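Local structure of Alpha/beta hydrolase fold protein (Ochrobactrum, 4G9E) at residues A[31-36]-A[183-188]; A[60-65]-A[78-83]. The protein is an N-acyl homoserine lactonase of the alpha/beta-hydrolase fold that probably hydrolyses the lactone ester bond of acyl homoserine lactones. All coordinates share one frame; numbering follows the deposited sequence.

Interaction 1: A[31-36]-A[183-188]; sequences HGNSSS and RARRIM. With C4L (N-butanoyl-L-homoserine), chain C.
The ligand pocket of this alpha/beta hydrolase is bordered here by the loop after strand 24-30, whose type II turn from Gly32 to Ser35 meets helix 182-194 through Asn33, Ser34, Arg185 and Met188. Arg185 NH1 donates to Ser34 OG over 2.9 Å with an N-H...O angle of 158°, and OG lies in the guanidinium plane. Ser34 OG in turn donates to Asn33 OD1 at 2.8 Å, so a chain of hydrogen bonds runs from arginine through serine to the amide. Asn33 OD1 also rests on the aliphatic part of Arg185, 3.4 Å from its CG, and the amide and guanidinium planes are 9° apart. Asn33 CG stands anti to the backbone N, a setting that carries the amide to the helix and to the bound N-butanoyl-L-homoserine. Asn33 ND2 donates to the acyl oxygen O4 of the ligand at 2.9 Å and also to Ala147 O, while Met188 CE packs 3.5 Å from that ND2. The backbone N of Asn33 holds the ligand's carboxylate O2 at 2.8 Å, almost straight at 175°. Arg185 is itself anchored through NE to Gln149 O and through NH2 to Glu150 O. With OD1 engaged by Ser34, the amide is oriented to present its N-H groups; the nearby positive charge probably polarises this chain toward donation to the acyl oxygen.

Interaction 2: A[60-65]-A[78-83]; sequences PGHGKS and EGYADA
The carbonyl oxygen of Pro60 accepts a hydrogen bond from His62 ND1, within the loop, at 2.9 Å with an N-H...O angle of 167°, and the same oxygen faces Tyr80 across the contact. It lies in the imidazole plane, although ND1 itself sits above the plane of the carbonyl, 40° out of it. On the helix side, Pro60 O comes up to the edge of the tyrosine ring, 3.8 Å from Tyr80 CE1 and near the ring plane. His62 CG is anti to its own carbonyl carbon (chi1 -68°), which turns the ring back so that its ND1 edge meets the proline carbonyl. The bond fixes the rotation of the imidazole, and His62 CE1 then points at Tyr80 OH, 3.4 Å away, with the hydroxyl oxygen near the imidazole plane and the two side chains crossing at about a right angle. The rest is apolar: Pro60 CD lies 4.1 Å from Tyr80 CD1, and Pro60 CG is 4.3 Å from Ala83 CB, one turn further along the helix. Replacing His62 with an alanine would probably leave Pro60 O without its side-chain donor and open a gap beside Tyr80 OH. Beyond His62 the loop closes in a type II' turn to Ser65, whose N returns to His62 O at 3.0 Å. The contact thus ties the loop after strand 52-57 to helix 77-91. Tyr80 also leans on Leu103 and Ile107 of helix 103-111, Ala83 touches His12 in the loop before strand 13-19, and Ser65 packs on Ile15 of that strand.

In the fold
Interaction 2 is nested within the chain loop closed by interaction 1, and their centres lie 9 Å apart on the same side of the chain's centre. They meet directly at two places. His62 packs against the 31-36 loop, with Ser34 N 3.2 Å from His62 NE2, His31 CE1 3.6 Å from His62 CD2 and the two ring planes at about 50°; on the helix side, Ala184 CB reaches Tyr80 OH at 3.4 Å. Interaction 1 touches the bound N-butanoyl-L-homoserine, whereas the His62 side chain stays about 8 Å from it, making interaction 2 a second layer behind the pocket. The ligand is also hydrogen-bonded to His248, which with Ser102 and Glu219 probably forms the catalytic triad.

Interaction 1: A[31-36]-A[183-188]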
ATOM      1  N   HIS A  31       0.940  -3.070  -2.495  1.00  6.94           N
ATOM      2  CA  HIS A  31      -0.370  -2.976  -3.132  1.00  7.00           C
ATOM      3  C   HIS A  31      -1.535  -3.080  -2.148  1.00  7.54           C
ATOM      4  O   HIS A  31      -1.365  -3.331  -0.950  1.00  8.60           O
ATOM      5  CB  HIS A  31      -0.494  -4.039  -4.221  1.00  7.95           C
ATOM      6  CG  HIS A  31      -0.556  -5.444  -3.697  1.00  7.51           C
ATOM      7  ND1 HIS A  31      -1.693  -5.983  -3.130  1.00  8.08           N
ATOM      8  CD2 HIS A  31       0.380  -6.424  -3.666  1.00  7.90           C
ATOM      9  CE1 HIS A  31      -1.448  -7.230  -2.763  1.00  8.48           C
ATOM     10  NE2 HIS A  31      -0.200  -7.525  -3.079  1.00  8.66           N
ATOM     11  N   GLY A  32      -2.734  -2.881  -2.688  1.00  8.46           N
ATOM     12  CA  GLY A  32      -3.949  -2.853  -1.899  1.00  9.95           C
ATOM     13  C   GLY A  32      -4.712  -4.161  -1.836  1.00  8.75           C
ATOM     14  O   GLY A  32      -4.279  -5.197  -2.341  1.00  8.71           O
ATOM     15  N   ASN A  33      -5.865  -4.090  -1.189  1.00  8.80           N
ATOM     16  CA  ASN A  33      -6.749  -5.229  -0.991  1.00  9.30           C
ATOM     17  C   ASN A  33      -7.112  -5.871  -2.330  1.00  9.28           C
ATOM     18  O   ASN A  33      -7.648  -5.208  -3.222  1.00 10.17           O
ATOM     19  CB  ASN A  33      -8.002  -4.714  -0.290  1.00  9.95           C
ATOM     20  CG  ASN A  33      -8.933  -5.815   0.164  1.00 10.64           C
ATOM     21  OD1 ASN A  33      -9.038  -6.879  -0.453  1.00 10.97           O
ATOM     22  ND2 ASN A  33      -9.641  -5.547   1.250  1.00 10.88           N
ATOM     23  N   SER A  34      -6.799  -7.159  -2.465  1.00  9.68           N
ATOM     24  CA  SER A  34      -7.160  -7.944  -3.648  1.00  9.90           C
ATOM     25  C   SER A  34      -6.425  -7.516  -4.909  1.00  9.76           C
ATOM     26  O   SER A  34      -6.846  -7.846  -6.018  1.00 11.49           O
ATOM     27  CB  SER A  34      -8.683  -7.955  -3.874  1.00 10.26           C
ATOM     28  OG  SER A  34      -9.358  -8.464  -2.725  1.00 11.20           O
ATOM     29  N   SER A  35      -5.320  -6.794  -4.737  1.00  9.47           N
ATOM     30  CA  SER A  35      -4.537  -6.341  -5.877  1.00  9.80           C
ATOM     31  C   SER A  35      -3.254  -7.161  -5.988  1.00  9.21           C
ATOM     32  O   SER A  35      -3.191  -8.305  -5.533  1.00  9.75           O
ATOM     33  CB  SER A  35      -4.244  -4.841  -5.772  1.00 10.31           C
ATOM     34  OG  SER A  35      -3.731  -4.333  -6.989  1.00 11.20           O
ATOM     35  N   SER A  36      -2.242  -6.560  -6.605  0.60  9.30           N
ATOM     36  CA  SER A  36      -0.968  -7.208  -6.880  0.60  9.67           C
ATOM     37  C   SER A  36       0.073  -6.120  -7.119  0.60  9.36           C
ATOM     38  O   SER A  36      -0.280  -5.006  -7.504  0.60  9.11           O
ATOM     39  CB  SER A  36      -1.093  -8.063  -8.143  0.60 10.14           C
ATOM     40  OG  SER A  36       0.173  -8.445  -8.653  0.60 10.81           O
ATOM     41  N   ARG A 183     -10.413 -15.488   2.106  1.00 11.76           N
ATOM     42  CA  ARG A 183     -10.186 -15.534   3.548  1.00 11.99           C
ATOM     43  C   ARG A 183      -9.371 -14.333   4.007  1.00 11.80           C
ATOM     44  O   ARG A 183      -9.549 -13.841   5.121  1.00 12.26           O
ATOM     45  CB  ARG A 183      -9.463 -16.819   3.948  1.00 12.48           C
ATOM     46  CG  ARG A 183     -10.252 -18.074   3.641  1.00 13.89           C
ATOM     47  CD  ARG A 183      -9.453 -19.330   3.942  1.00 14.91           C
ATOM     48  NE  ARG A 183      -8.219 -19.369   3.166  1.00 14.85           N
ATOM     49  CZ  ARG A 183      -7.266 -20.279   3.322  1.00 15.19           C
ATOM     50  NH1 ARG A 183      -7.406 -21.238   4.231  1.00 15.72           N
ATOM     51  NH2 ARG A 183      -6.174 -20.230   2.571  1.00 15.89           N
ATOM     52  N   ALA A 184      -8.471 -13.866   3.147  1.00 10.72           N
ATOM     53  CA  ALA A 184      -7.625 -12.736   3.492  1.00 10.35           C
ATOM     54  C   ALA A 184      -8.449 -11.465   3.674  1.00  9.97           C
ATOM     55  O   ALA A 184      -8.157 -10.658   4.551  1.00 10.28           O
ATOM     56  CB  ALA A 184      -6.532 -12.536   2.446  1.00 10.99           C
ATOM     57  N   ARG A 185      -9.470 -11.275   2.842  1.00 10.85           N
ATOM     58  CA  ARG A 185     -10.350 -10.128   3.010  1.00 11.65           C
ATOM     59  C   ARG A 185     -11.080 -10.193   4.345  1.00 11.63           C
ATOM     60  O   ARG A 185     -11.067  -9.239   5.123  1.00 12.15           O
ATOM     61  CB  ARG A 185     -11.365 -10.054   1.871  1.00 12.04           C
ATOM     62  CG  ARG A 185     -10.760  -9.584   0.555  1.00 12.06           C
ATOM     63  CD  ARG A 185     -11.829  -9.371  -0.505  1.00 12.95           C
ATOM     64  NE  ARG A 185     -12.418 -10.623  -0.970  1.00 13.37           N
ATOM     65  CZ  ARG A 185     -12.062 -11.260  -2.083  1.00 13.55           C
ATOM     66  NH1 ARG A 185     -11.104 -10.774  -2.861  1.00 13.50           N
ATOM     67  NH2 ARG A 185     -12.673 -12.389  -2.426  1.00 14.27           N
ATOM     68  N   ARG A 186     -11.707 -11.332   4.611  1.00 12.01           N
ATOM     69  CA  ARG A 186     -12.526 -11.471   5.805  1.00 12.40           C
ATOM     70  C   ARG A 186     -11.705 -11.295   7.075  1.00 10.98           C
ATOM     71  O   ARG A 186     -12.075 -10.525   7.965  1.00 12.12           O
ATOM     72  CB  ARG A 186     -13.230 -12.825   5.819  1.00 13.57           C
ATOM     73  CG  ARG A 186     -13.993 -13.077   7.107  1.00 15.36           C
ATOM     74  CD  ARG A 186     -14.813 -14.354   7.061  1.00 16.73           C
ATOM     75  NE  ARG A 186     -14.061 -15.493   6.544  1.00 17.98           N
ATOM     76  CZ  ARG A 186     -13.258 -16.267   7.269  1.00 19.14           C
ATOM     77  NH1 ARG A 186     -13.071 -16.030   8.563  1.00 19.94           N
ATOM     78  NH2 ARG A 186     -12.636 -17.286   6.692  1.00 19.92           N
ATOM     79  N   ILE A 187     -10.591 -12.014   7.159  1.00 10.63           N
ATOM     80  CA  ILE A 187      -9.800 -12.021   8.379  1.00  9.78           C
ATOM     81  C   ILE A 187      -9.135 -10.664   8.609  1.00  9.74           C
ATOM     82  O   ILE A 187      -9.172 -10.126   9.713  1.00  9.98           O
ATOM     83  CB  ILE A 187      -8.772 -13.164   8.375  1.00 10.48           C
ATOM     84  CG1 ILE A 187      -9.489 -14.519   8.324  1.00 11.17           C
ATOM     85  CG2 ILE A 187      -7.902 -13.098   9.614  1.00 10.88           C
ATOM     86  CD1 ILE A 187      -8.578 -15.671   7.991  1.00 12.60           C
ATOM     87  N   MET A 188      -8.550 -10.088   7.566  1.00  9.00           N
ATOM     88  CA  MET A 188      -7.903  -8.798   7.721  1.00  9.17           C
ATOM     89  C   MET A 188      -8.888  -7.748   8.208  1.00  9.19           C
ATOM     90  O   MET A 188      -8.577  -6.972   9.108  1.00  9.10           O
ATOM     91  CB  MET A 188      -7.242  -8.364   6.410  1.00  9.72           C
ATOM     92  CG  MET A 188      -6.638  -6.961   6.428  1.00  9.65           C
ATOM     93  SD  MET A 188      -7.818  -5.622   6.143  1.00 10.02           S
ATOM     94  CE  MET A 188      -8.420  -6.010   4.502  1.00 11.35           C
TER
HETATM   95  O1  C4L C 301      -7.969  -0.683  -1.744  0.72  9.92           O
HETATM   96  C4  C4L C 301      -7.829  -1.147  -0.587  0.85  9.36           C
HETATM   97  O2  C4L C 301      -6.779  -1.697  -0.188  0.85  8.67           O
HETATM   98  C3  C4L C 301      -8.987  -1.070   0.381  0.91 10.65           C
HETATM   99  C2  C4L C 301      -9.928   0.091   0.038  0.84 11.51           C
HETATM  100  C1  C4L C 301     -11.307  -0.083   0.654  0.63 12.25           C
HETATM  101  O3  C4L C 301     -12.020  -1.132  -0.021  0.69 12.69           O
HETATM  102  N1  C4L C 301      -8.544  -0.896   1.768  0.94 10.48           N
HETATM  103  C5  C4L C 301      -8.579  -1.888   2.663  0.91  9.72           C
HETATM  104  O4  C4L C 301      -8.995  -3.012   2.409  0.84  9.91           O
HETATM  105  C6  C4L C 301      -8.088  -1.566   4.056  1.00 10.69           C
HETATM  106  C7  C4L C 301      -9.100  -2.075   5.077  0.65 12.02           C
HETATM  107  C8  C4L C 301     -10.442  -1.361   4.978  0.71 12.15           C

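Interaction 2: A[60-65]-A[78-83]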
ATOM      1  N   PRO A  60       1.000 -12.306   0.578  1.00  8.42           N
ATOM      2  CA  PRO A  60       0.423 -13.650   0.680  1.00  9.66           C
ATOM      3  C   PRO A  60      -1.056 -13.602   0.306  1.00  9.30           C
ATOM      4  O   PRO A  60      -1.755 -12.660   0.680  1.00  9.73           O
ATOM      5  CB  PRO A  60       0.609 -13.988   2.161  1.00 10.29           C
ATOM      6  CG  PRO A  60       1.869 -13.259   2.527  1.00 11.48           C
ATOM      7  CD  PRO A  60       1.782 -11.948   1.775  1.00  9.92           C
ATOM      8  N   GLY A  61      -1.523 -14.614  -0.422  1.00  9.75           N
ATOM      9  CA  GLY A  61      -2.913 -14.689  -0.837  1.00 10.21           C
ATOM     10  C   GLY A  61      -3.283 -13.823  -2.027  1.00  9.91           C
ATOM     11  O   GLY A  61      -4.444 -13.802  -2.424  1.00 10.91           O
ATOM     12  N   HIS A  62      -2.303 -13.113  -2.586  1.00  9.99           N
ATOM     13  CA  HIS A  62      -2.539 -12.152  -3.655  1.00  9.86           C
ATOM     14  C   HIS A  62      -1.604 -12.388  -4.835  1.00  9.82           C
ATOM     15  O   HIS A  62      -0.496 -12.907  -4.682  1.00  9.88           O
ATOM     16  CB  HIS A  62      -2.296 -10.731  -3.140  1.00  9.77           C
ATOM     17  CG  HIS A  62      -3.300 -10.252  -2.136  1.00  9.17           C
ATOM     18  ND1 HIS A  62      -3.330 -10.700  -0.832  1.00  9.11           N
ATOM     19  CD2 HIS A  62      -4.297  -9.343  -2.242  1.00  9.32           C
ATOM     20  CE1 HIS A  62      -4.309 -10.091  -0.185  1.00  8.78           C
ATOM     21  NE2 HIS A  62      -4.914  -9.263  -1.018  1.00  9.17           N
ATOM     22  N   GLY A  63      -2.040 -11.967  -6.015  1.00 10.51           N
ATOM     23  CA  GLY A  63      -1.190 -12.005  -7.188  1.00 11.20           C
ATOM     24  C   GLY A  63      -0.561 -13.361  -7.435  1.00 11.20           C
ATOM     25  O   GLY A  63      -1.236 -14.393  -7.425  1.00 11.83           O
ATOM     26  N   LYS A  64       0.724 -13.350  -7.688  1.00 11.22           N
ATOM     27  CA  LYS A  64       1.495 -14.542  -7.992  1.00 12.80           C
ATOM     28  C   LYS A  64       2.119 -15.191  -6.731  1.00 12.89           C
ATOM     29  O   LYS A  64       2.838 -16.125  -6.827  1.00 15.28           O
ATOM     30  CB  LYS A  64       2.587 -14.224  -9.029  1.00 20.00           C
ATOM     31  CG  LYS A  64       1.965 -13.786 -10.335  1.00 20.00           C
ATOM     32  CD  LYS A  64       2.872 -13.784 -11.515  1.00 20.00           C
ATOM     33  CE  LYS A  64       2.077 -13.262 -12.697  1.00 20.00           C
ATOM     34  NZ  LYS A  64       1.127 -14.254 -13.210  1.00 20.00           N
ATOM     35  N   SER A  65       1.858 -14.633  -5.562  1.00 11.18           N
ATOM     36  CA  SER A  65       2.279 -15.275  -4.324  1.00 11.19           C
ATOM     37  C   SER A  65       1.345 -16.428  -4.015  1.00 10.91           C
ATOM     38  O   SER A  65       0.222 -16.466  -4.507  1.00 11.99           O
ATOM     39  CB  SER A  65       2.271 -14.272  -3.177  1.00  9.97           C
ATOM     40  OG  SER A  65       3.342 -13.358  -3.334  1.00 10.12           O
ATOM     41  N   GLU A  78      -0.919  -6.179  10.471  1.00  7.21           N
ATOM     42  CA  GLU A  78       0.336  -6.443  11.161  1.00  7.47           C
ATOM     43  C   GLU A  78       1.034  -7.699  10.620  1.00  7.23           C
ATOM     44  O   GLU A  78       2.261  -7.732  10.545  1.00  7.53           O
ATOM     45  CB  GLU A  78       0.125  -6.495  12.678  1.00  8.93           C
ATOM     46  CG  GLU A  78      -0.766  -7.627  13.185  1.00 10.15           C
ATOM     47  CD  GLU A  78      -2.257  -7.296  13.243  1.00  9.54           C
ATOM     48  OE1 GLU A  78      -2.753  -6.418  12.499  1.00  8.89           O
ATOM     49  OE2 GLU A  78      -2.944  -7.949  14.048  1.00 11.55           O
ATOM     50  N   GLY A  79       0.271  -8.721  10.235  1.00  7.27           N
ATOM     51  CA  GLY A  79       0.849  -9.915   9.646  1.00  7.49           C
ATOM     52  C   GLY A  79       1.501  -9.649   8.306  1.00  7.20           C
ATOM     53  O   GLY A  79       2.587 -10.167   8.012  1.00  7.79           O
ATOM     54  N   TYR A  80       0.835  -8.854   7.479  1.00  6.71           N
ATOM     55  CA  TYR A  80       1.419  -8.440   6.209  1.00  6.95           C
ATOM     56  C   TYR A  80       2.679  -7.598   6.437  1.00  6.66           C
ATOM     57  O   TYR A  80       3.648  -7.701   5.686  1.00  7.05           O
ATOM     58  CB  TYR A  80       0.416  -7.622   5.416  1.00  7.47           C
ATOM     59  CG  TYR A  80      -0.776  -8.372   4.842  1.00  7.17           C
ATOM     60  CD1 TYR A  80      -0.622  -9.555   4.126  1.00  8.10           C
ATOM     61  CD2 TYR A  80      -2.054  -7.854   4.991  1.00  7.52           C
ATOM     62  CE1 TYR A  80      -1.734 -10.205   3.573  1.00  8.60           C
ATOM     63  CE2 TYR A  80      -3.160  -8.493   4.457  1.00  7.99           C
ATOM     64  CZ  TYR A  80      -2.992  -9.656   3.742  1.00  8.16           C
ATOM     65  OH  TYR A  80      -4.088 -10.277   3.201  1.00  8.89           O
ATOM     66  N   ALA A  81       2.663  -6.763   7.469  1.00  6.52           N
ATOM     67  CA  ALA A  81       3.844  -5.969   7.798  1.00  6.79           C
ATOM     68  C   ALA A  81       4.998  -6.876   8.193  1.00  7.24           C
ATOM     69  O   ALA A  81       6.147  -6.634   7.810  1.00  7.57           O
ATOM     70  CB  ALA A  81       3.531  -4.964   8.882  1.00  6.96           C
ATOM     71  N   ASP A  82       4.711  -7.925   8.970  0.72  7.17           N
ATOM     72  CA  ASP A  82       5.734  -8.915   9.288  0.72  7.85           C
ATOM     73  C   ASP A  82       6.268  -9.543   8.009  0.72  7.86           C
ATOM     74  O   ASP A  82       7.481  -9.649   7.820  0.72  8.45           O
ATOM     75  CB  ASP A  82       5.183 -10.000  10.222  0.72  9.26           C
ATOM     76  CG  ASP A  82       5.167  -9.570  11.668  0.72 11.44           C
ATOM     77  OD1 ASP A  82       6.101  -8.854  12.077  0.72 12.27           O
ATOM     78  OD2 ASP A  82       4.229  -9.945  12.396  0.72 13.25           O
ATOM     79  N   ALA A  83       5.364  -9.948   7.124  1.00  7.86           N
ATOM     80  CA  ALA A  83       5.782 -10.596   5.883  1.00  8.76           C
ATOM     81  C   ALA A  83       6.673  -9.682   5.036  1.00  8.00           C
ATOM     82  O   ALA A  83       7.699 -10.115   4.509  1.00  8.82           O
ATOM     83  CB  ALA A  83       4.565 -11.055   5.079  1.00  9.03           C
TER